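Local atomic coordinates of structural protein VP1 (Trichodysplasia spinulosa-associated polyomavirus, PDB entry 4U60), a protein that forms the outer capsid shell of the virus as pentamers of jelly-roll subunits and binds sialylated glycans such as the GM1 oligosaccharide. Residues P66-L78 / C237-I249. Numbering follows the deposited sequence.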
ATOM      1  N   PRO C  66      -6.427  24.925 -11.493  1.00 12.97           N
ATOM      2  CA  PRO C  66      -7.620  24.330 -10.906  0.50 12.54           C
ATOM      3  C   PRO C  66      -8.176  25.098  -9.706  1.00 12.38           C
ATOM      4  O   PRO C  66      -7.406  25.673  -8.926  1.00 12.03           O
ATOM      5  CB  PRO C  66      -7.135  22.948 -10.482  0.50 12.22           C
ATOM      6  CG  PRO C  66      -6.035  22.639 -11.441  0.50 12.49           C
ATOM      7  CD  PRO C  66      -5.362  23.939 -11.713  0.50 12.85           C
ATOM      8  N   THR C  67      -9.503  25.073  -9.563  1.00 11.72           N
ATOM      9  CA  THR C  67     -10.187  25.724  -8.459  1.00 11.73           C
ATOM     10  C   THR C  67     -11.131  24.726  -7.796  1.00 11.59           C
ATOM     11  O   THR C  67     -11.395  23.641  -8.339  1.00 11.90           O
ATOM     12  CB  THR C  67     -10.981  26.956  -8.921  1.00 12.20           C
ATOM     13  OG1 THR C  67     -11.810  26.607 -10.031  1.00 12.38           O
ATOM     14  CG2 THR C  67     -10.041  28.074  -9.329  1.00 12.64           C
ATOM     15  N   TYR C  68     -11.596  25.059  -6.607  1.00 11.81           N
ATOM     16  CA  TYR C  68     -12.596  24.226  -5.924  1.00 11.75           C
ATOM     17  C   TYR C  68     -13.956  24.296  -6.595  1.00 12.00           C
ATOM     18  O   TYR C  68     -14.409  25.366  -7.057  1.00 12.77           O
ATOM     19  CB  TYR C  68     -12.729  24.600  -4.454  1.00 12.33           C
ATOM     20  CG  TYR C  68     -11.487  24.309  -3.636  1.00 12.35           C
ATOM     21  CD1 TYR C  68     -11.192  23.009  -3.263  1.00 12.22           C
ATOM     22  CD2 TYR C  68     -10.598  25.311  -3.284  1.00 12.77           C
ATOM     23  CE1 TYR C  68     -10.070  22.719  -2.505  1.00 12.66           C
ATOM     24  CE2 TYR C  68      -9.464  25.039  -2.546  1.00 12.98           C
ATOM     25  CZ  TYR C  68      -9.192  23.726  -2.174  1.00 12.91           C
ATOM     26  OH  TYR C  68      -8.063  23.428  -1.441  1.00 13.84           O
ATOM     27  N   SER C  69     -14.618  23.141  -6.672  1.00 11.73           N
ATOM     28  CA  SER C  69     -16.030  23.100  -6.966  1.00 12.13           C
ATOM     29  C   SER C  69     -16.803  23.289  -5.671  1.00 12.24           C
ATOM     30  O   SER C  69     -16.403  22.790  -4.627  1.00 12.52           O
ATOM     31  CB  SER C  69     -16.400  21.752  -7.561  1.00 11.91           C
ATOM     32  OG  SER C  69     -15.674  21.519  -8.764  1.00 11.98           O
ATOM     33  N   THR C  70     -17.941  23.964  -5.734  1.00 12.90           N
ATOM     34  CA  THR C  70     -18.768  24.128  -4.553  1.00 13.38           C
ATOM     35  C   THR C  70     -20.206  24.501  -4.925  1.00 14.02           C
ATOM     36  O   THR C  70     -20.481  25.077  -5.982  1.00 14.40           O
ATOM     37  CB  THR C  70     -18.174  25.179  -3.584  1.00 13.61           C
ATOM     38  OG1 THR C  70     -18.787  25.064  -2.290  1.00 14.10           O
ATOM     39  CG2 THR C  70     -18.354  26.596  -4.106  1.00 14.63           C
ATOM     40  N   ALA C  71     -21.112  24.134  -4.032  1.00 14.37           N
ATOM     41  CA  ALA C  71     -22.525  24.506  -4.151  1.00 15.37           C
ATOM     42  C   ALA C  71     -23.139  24.634  -2.774  1.00 15.90           C
ATOM     43  O   ALA C  71     -22.720  23.953  -1.817  1.00 15.45           O
ATOM     44  CB  ALA C  71     -23.306  23.461  -4.941  1.00 15.54           C
ATOM     45  N   ARG C  72     -24.116  25.529  -2.672  1.00 16.94           N
ATOM     46  CA  ARG C  72     -25.007  25.602  -1.537  1.00 17.67           C
ATOM     47  C   ARG C  72     -26.333  25.049  -2.008  1.00 18.23           C
ATOM     48  O   ARG C  72     -26.908  25.556  -2.984  1.00 19.38           O
ATOM     49  CB  ARG C  72     -25.204  27.041  -1.075  1.00 19.01           C
ATOM     50  CG  ARG C  72     -26.201  27.179   0.057  1.00 20.21           C
ATOM     51  CD  ARG C  72     -26.527  28.645   0.331  1.00 21.86           C
ATOM     52  NE  ARG C  72     -27.401  28.773   1.484  1.00 23.18           N
ATOM     53  CZ  ARG C  72     -28.705  28.549   1.468  1.00 24.50           C
ATOM     54  NH1 ARG C  72     -29.323  28.198   0.339  1.00 25.78           N
ATOM     55  NH2 ARG C  72     -29.410  28.699   2.592  1.00 25.32           N
ATOM     56  N   ILE C  73     -26.831  24.034  -1.314  1.00 18.02           N
ATOM     57  CA  ILE C  73     -28.127  23.454  -1.648  1.00 19.41           C
ATOM     58  C   ILE C  73     -29.171  23.935  -0.643  1.00 20.43           C
ATOM     59  O   ILE C  73     -28.972  23.851   0.564  1.00 19.93           O
ATOM     60  CB  ILE C  73     -28.094  21.908  -1.622  1.00 19.19           C
ATOM     61  CG1 ILE C  73     -26.994  21.352  -2.533  1.00 18.80           C
ATOM     62  CG2 ILE C  73     -29.461  21.336  -1.980  1.00 20.26           C
ATOM     63  CD1 ILE C  73     -27.044  21.745  -3.979  1.00 20.10           C
ATOM     64  N   ASN C  74     -30.289  24.425  -1.165  1.00 22.32           N
ATOM     65  CA  ASN C  74     -31.408  24.861  -0.347  1.00 24.37           C
ATOM     66  C   ASN C  74     -32.168  23.682   0.185  1.00 24.05           C
ATOM     67  O   ASN C  74     -32.636  22.852  -0.595  1.00 25.13           O
ATOM     68  CB  ASN C  74     -32.380  25.682  -1.183  1.00 27.18           C
ATOM     69  CG  ASN C  74     -31.801  27.003  -1.578  1.00 29.06           C
ATOM     70  OD1 ASN C  74     -31.425  27.798  -0.710  1.00 31.39           O
ATOM     71  ND2 ASN C  74     -31.703  27.251  -2.875  1.00 30.40           N
ATOM     72  N   LEU C  75     -32.308  23.616   1.497  1.00 22.99           N
ATOM     73  CA  LEU C  75     -33.035  22.551   2.143  1.00 23.01           C
ATOM     74  C   LEU C  75     -34.458  23.002   2.443  1.00 24.39           C
ATOM     75  O   LEU C  75     -34.752  24.207   2.468  1.00 24.79           O
ATOM     76  CB  LEU C  75     -32.344  22.145   3.431  1.00 22.27           C
ATOM     77  CG  LEU C  75     -30.894  21.680   3.252  1.00 20.93           C
ATOM     78  CD1 LEU C  75     -30.257  21.445   4.611  1.00 20.37           C
ATOM     79  CD2 LEU C  75     -30.793  20.448   2.374  1.00 20.58           C
ATOM     80  N   PRO C  76     -35.350  22.039   2.692  1.00 24.75           N
ATOM     81  CA  PRO C  76     -36.718  22.405   3.006  1.00 26.64           C
ATOM     82  C   PRO C  76     -36.789  23.317   4.228  1.00 27.49           C
ATOM     83  O   PRO C  76     -36.149  23.033   5.251  1.00 25.94           O
ATOM     84  CB  PRO C  76     -37.369  21.061   3.304  1.00 26.61           C
ATOM     85  CG  PRO C  76     -36.594  20.090   2.492  1.00 25.41           C
ATOM     86  CD  PRO C  76     -35.183  20.581   2.591  1.00 24.14           C
ATOM     87  N   MET C  77     -37.538  24.404   4.100  1.00 29.60           N
ATOM     88  CA  MET C  77     -37.629  25.383   5.157  1.00 31.38           C
ATOM     89  C   MET C  77     -38.340  24.783   6.370  1.00 31.25           C
ATOM     90  O   MET C  77     -39.438  24.247   6.244  1.00 31.62           O
ATOM     91  CB  MET C  77     -38.378  26.612   4.664  1.00 35.29           C
ATOM     92  CG  MET C  77     -38.134  27.843   5.505  1.00 37.86           C
ATOM     93  SD  MET C  77     -39.677  28.668   5.773  1.00 45.12           S
ATOM     94  CE  MET C  77     -40.450  27.583   6.971  1.00 43.61           C
ATOM     95  N   LEU C  78     -37.720  24.917   7.542  1.00 30.17           N
ATOM     96  CA  LEU C  78     -38.179  24.271   8.779  1.00 30.31           C
ATOM     97  C   LEU C  78     -38.950  25.171   9.755  1.00 31.97           C
ATOM     98  O   LEU C  78     -39.847  24.696  10.460  1.00 32.77           O
ATOM     99  CB  LEU C  78     -36.963  23.708   9.523  1.00 28.92           C
ATOM    100  CG  LEU C  78     -36.247  22.542   8.852  1.00 27.57           C
ATOM    101  CD1 LEU C  78     -34.930  22.227   9.550  1.00 26.59           C
ATOM    102  CD2 LEU C  78     -37.161  21.330   8.817  1.00 27.83           C
ATOM    103  N   CYS C 237     -27.225  22.663   9.481  1.00 17.59           N
ATOM    104  CA  CYS C 237     -27.353  23.488   8.297  1.00 17.56           C
ATOM    105  C   CYS C 237     -27.973  24.847   8.580  1.00 18.46           C
ATOM    106  O   CYS C 237     -29.209  25.005   8.633  1.00 18.96           O
ATOM    107  CB  CYS C 237     -28.148  22.720   7.238  1.00 17.59           C
ATOM    108  SG  CYS C 237     -27.213  21.281   6.657  1.00 17.45           S
ATOM    109  N   LYS C 238     -27.090  25.826   8.758  1.00 18.75           N
ATOM    110  CA  LYS C 238     -27.481  27.178   9.111  1.00 20.12           C
ATOM    111  C   LYS C 238     -28.255  27.819   7.971  1.00 20.47           C
ATOM    112  O   LYS C 238     -27.861  27.718   6.801  1.00 20.38           O
ATOM    113  CB  LYS C 238     -26.245  27.991   9.464  1.00 20.08           C
ATOM    114  CG  LYS C 238     -25.565  27.509  10.740  1.00 20.59           C
ATOM    115  CD  LYS C 238     -24.267  28.255  11.004  1.00 20.85           C
ATOM    116  CE  LYS C 238     -23.635  27.807  12.321  1.00 21.53           C
ATOM    117  NZ  LYS C 238     -22.356  28.509  12.609  1.00 22.15           N
ATOM    118  N   GLY C 239     -29.376  28.436   8.313  1.00 21.34           N
ATOM    119  CA  GLY C 239     -30.264  29.026   7.315  1.00 22.04           C
ATOM    120  C   GLY C 239     -30.788  28.032   6.296  1.00 21.98           C
ATOM    121  O   GLY C 239     -31.095  28.407   5.162  1.00 22.56           O
ATOM    122  N   ASP C 240     -30.896  26.764   6.694  1.00 21.54           N
ATOM    123  CA  ASP C 240     -31.335  25.683   5.797  1.00 21.22           C
ATOM    124  C   ASP C 240     -30.508  25.584   4.512  1.00 20.00           C
ATOM    125  O   ASP C 240     -31.044  25.287   3.444  1.00 20.49           O
ATOM    126  CB  ASP C 240     -32.830  25.863   5.470  1.00 22.25           C
ATOM    127  CG  ASP C 240     -33.694  25.889   6.710  1.00 23.66           C
ATOM    128  OD1 ASP C 240     -33.302  25.272   7.735  1.00 23.57           O
ATOM    129  OD2 ASP C 240     -34.765  26.558   6.685  1.00 24.69           O
ATOM    130  N   GLY C 241     -29.191  25.750   4.623  1.00 18.84           N
ATOM    131  CA  GLY C 241     -28.290  25.590   3.480  1.00 18.12           C
ATOM    132  C   GLY C 241     -27.310  24.478   3.769  1.00 17.00           C
ATOM    133  O   GLY C 241     -26.738  24.429   4.856  1.00 17.21           O
ATOM    134  N   LEU C 242     -27.118  23.604   2.797  1.00 16.40           N
ATOM    135  CA  LEU C 242     -26.128  22.520   2.869  1.00 15.67           C
ATOM    136  C   LEU C 242     -25.016  22.875   1.912  1.00 15.22           C
ATOM    137  O   LEU C 242     -25.261  23.169   0.744  1.00 15.63           O
ATOM    138  CB  LEU C 242     -26.782  21.214   2.440  1.00 15.68           C
ATOM    139  CG  LEU C 242     -25.897  19.980   2.300  1.00 15.09           C
ATOM    140  CD1 LEU C 242     -25.288  19.618   3.643  1.00 14.73           C
ATOM    141  CD2 LEU C 242     -26.725  18.837   1.731  1.00 15.51           C
ATOM    142  N   TYR C 243     -23.781  22.780   2.387  1.00 14.72           N
ATOM    143  CA  TYR C 243     -22.634  23.193   1.597  0.50 14.00           C
ATOM    144  C   TYR C 243     -21.774  21.990   1.250  1.00 13.68           C
ATOM    145  O   TYR C 243     -21.352  21.253   2.145  1.00 13.77           O
ATOM    146  CB  TYR C 243     -21.853  24.252   2.383  0.50 13.81           C
ATOM    147  CG  TYR C 243     -22.697  25.477   2.714  0.50 14.41           C
ATOM    148  CD1 TYR C 243     -23.687  25.431   3.686  0.50 14.84           C
ATOM    149  CD2 TYR C 243     -22.506  26.662   2.034  0.50 14.46           C
ATOM    150  CE1 TYR C 243     -24.450  26.542   3.976  0.50 15.40           C
ATOM    151  CE2 TYR C 243     -23.259  27.778   2.312  0.50 15.04           C
ATOM    152  CZ  TYR C 243     -24.223  27.712   3.290  0.50 15.56           C
ATOM    153  OH  TYR C 243     -24.948  28.834   3.550  0.50 16.15           O
ATOM    154  N   VAL C 244     -21.527  21.826  -0.047  1.00 13.37           N
ATOM    155  CA  VAL C 244     -20.770  20.694  -0.571  1.00 13.33           C
ATOM    156  C   VAL C 244     -19.655  21.240  -1.436  1.00 12.93           C
ATOM    157  O   VAL C 244     -19.894  22.109  -2.284  1.00 12.70           O
ATOM    158  CB  VAL C 244     -21.685  19.770  -1.398  1.00 14.49           C
ATOM    159  CG1 VAL C 244     -20.913  18.577  -1.908  1.00 14.39           C
ATOM    160  CG2 VAL C 244     -22.881  19.333  -0.557  1.00 15.27           C
ATOM    161  N   SER C 245     -18.444  20.708  -1.238  1.00 11.87           N
ATOM    162  CA  SER C 245     -17.283  21.216  -1.955  1.00 11.55           C
ATOM    163  C   SER C 245     -16.373  20.072  -2.326  1.00 11.21           C
ATOM    164  O   SER C 245     -16.336  19.074  -1.611  1.00 11.21           O
ATOM    165  CB  SER C 245     -16.503  22.209  -1.087  1.00 11.65           C
ATOM    166  OG  SER C 245     -17.361  23.223  -0.550  1.00 12.44           O
ATOM    167  N   CYS C 246     -15.598  20.238  -3.388  1.00 11.10           N
ATOM    168  CA  CYS C 246     -14.684  19.166  -3.786  1.00 10.71           C
ATOM    169  C   CYS C 246     -13.665  19.599  -4.816  1.00 10.66           C
ATOM    170  O   CYS C 246     -13.756  20.699  -5.374  1.00 10.65           O
ATOM    171  CB  CYS C 246     -15.461  17.946  -4.296  1.00 11.16           C
ATOM    172  SG  CYS C 246     -16.434  18.227  -5.793  1.00 12.72           S
ATOM    173  N   CYS C 247     -12.680  18.724  -5.042  1.00 10.66           N
ATOM    174  CA  CYS C 247     -11.765  18.860  -6.156  1.00 10.78           C
ATOM    175  C   CYS C 247     -11.218  17.470  -6.433  1.00 10.50           C
ATOM    176  O   CYS C 247     -10.820  16.771  -5.510  1.00 10.83           O
ATOM    177  CB  CYS C 247     -10.640  19.839  -5.851  1.00 11.00           C
ATOM    178  SG  CYS C 247      -9.565  20.173  -7.266  1.00 12.10           S
ATOM    179  N   ASP C 248     -11.217  17.069  -7.696  1.00 10.43           N
ATOM    180  CA  ASP C 248     -10.713  15.749  -8.093  1.00 10.15           C
ATOM    181  C   ASP C 248      -9.847  15.813  -9.343  1.00 10.18           C
ATOM    182  O   ASP C 248     -10.322  15.653 -10.463  1.00 11.45           O
ATOM    183  CB  ASP C 248     -11.885  14.777  -8.281  1.00 10.17           C
ATOM    184  CG  ASP C 248     -12.573  14.453  -6.980  1.00 10.54           C
ATOM    185  OD1 ASP C 248     -12.003  13.613  -6.218  1.00 10.40           O
ATOM    186  OD2 ASP C 248     -13.630  15.061  -6.683  1.00 11.01           O
ATOM    187  N   ILE C 249      -8.555  16.029  -9.133  1.00  9.51           N
ATOM    188  CA  ILE C 249      -7.578  16.042 -10.218  1.00  9.69           C
ATOM    189  C   ILE C 249      -7.051  14.620 -10.380  1.00  9.48           C
ATOM    190  O   ILE C 249      -6.637  14.000  -9.393  1.00  9.48           O
ATOM    191  CB  ILE C 249      -6.402  16.952  -9.846  1.00  9.60           C
ATOM    192  CG1 ILE C 249      -6.904  18.400  -9.734  1.00 10.00           C
ATOM    193  CG2 ILE C 249      -5.251  16.796 -10.823  1.00 10.01           C
ATOM    194  CD1 ILE C 249      -5.939  19.358  -9.075  1.00 10.06           C
TER
HETATM  195  O   HOH W   1     -27.610  29.241   4.514  1.00 26.83           O
HETATM  196  O   HOH W   2     -36.177  27.846   8.564  1.00 24.44           O
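Arg-72 lies across the Tyr-243 ring: in the tyrosine conformer described, its CG sits over one face, 4.1 Å from the ring centroid, a CH-pi contact. With CG anti to the backbone N (chi1 176°) and the chain extended as far as NE, the guanidinium is carried past the phenol, its plane 89° from that of the ring. Gly-241 CA lies over one guanidinium face, 3.4 Å above the plane and toward its rim, while Gly-239 O and a water lie at the edge. This water accepts from Arg-72 NH2 (2.7 Å) and donates to Lys-238 O, tying the arginine to the turn before strand 241-254. On the same face of the sheet, Thr-70 OG1 and Ser-245 OG share a hydrogen bond of 2.9 Å. The pairing is antiparallel (strand axes at 158°), with paired backbone bonds at Ser-69/Cys-246, Ala-71/Val-244 and Ile-73/Leu-242; Leu-75 N to Asp-240 O (2.9 Å) extends it. Leu-75 CD1 meets Cys-237 CB at 3.6 Å, and its CD2 reaches Leu-242 CB. In the jelly roll, Ala-71, Ile-73, Leu-75 and Cys-246 pack against strand 12-29, Val-244 against strand 260-279, and Leu-75 also against Trp-90 of strand 86-99.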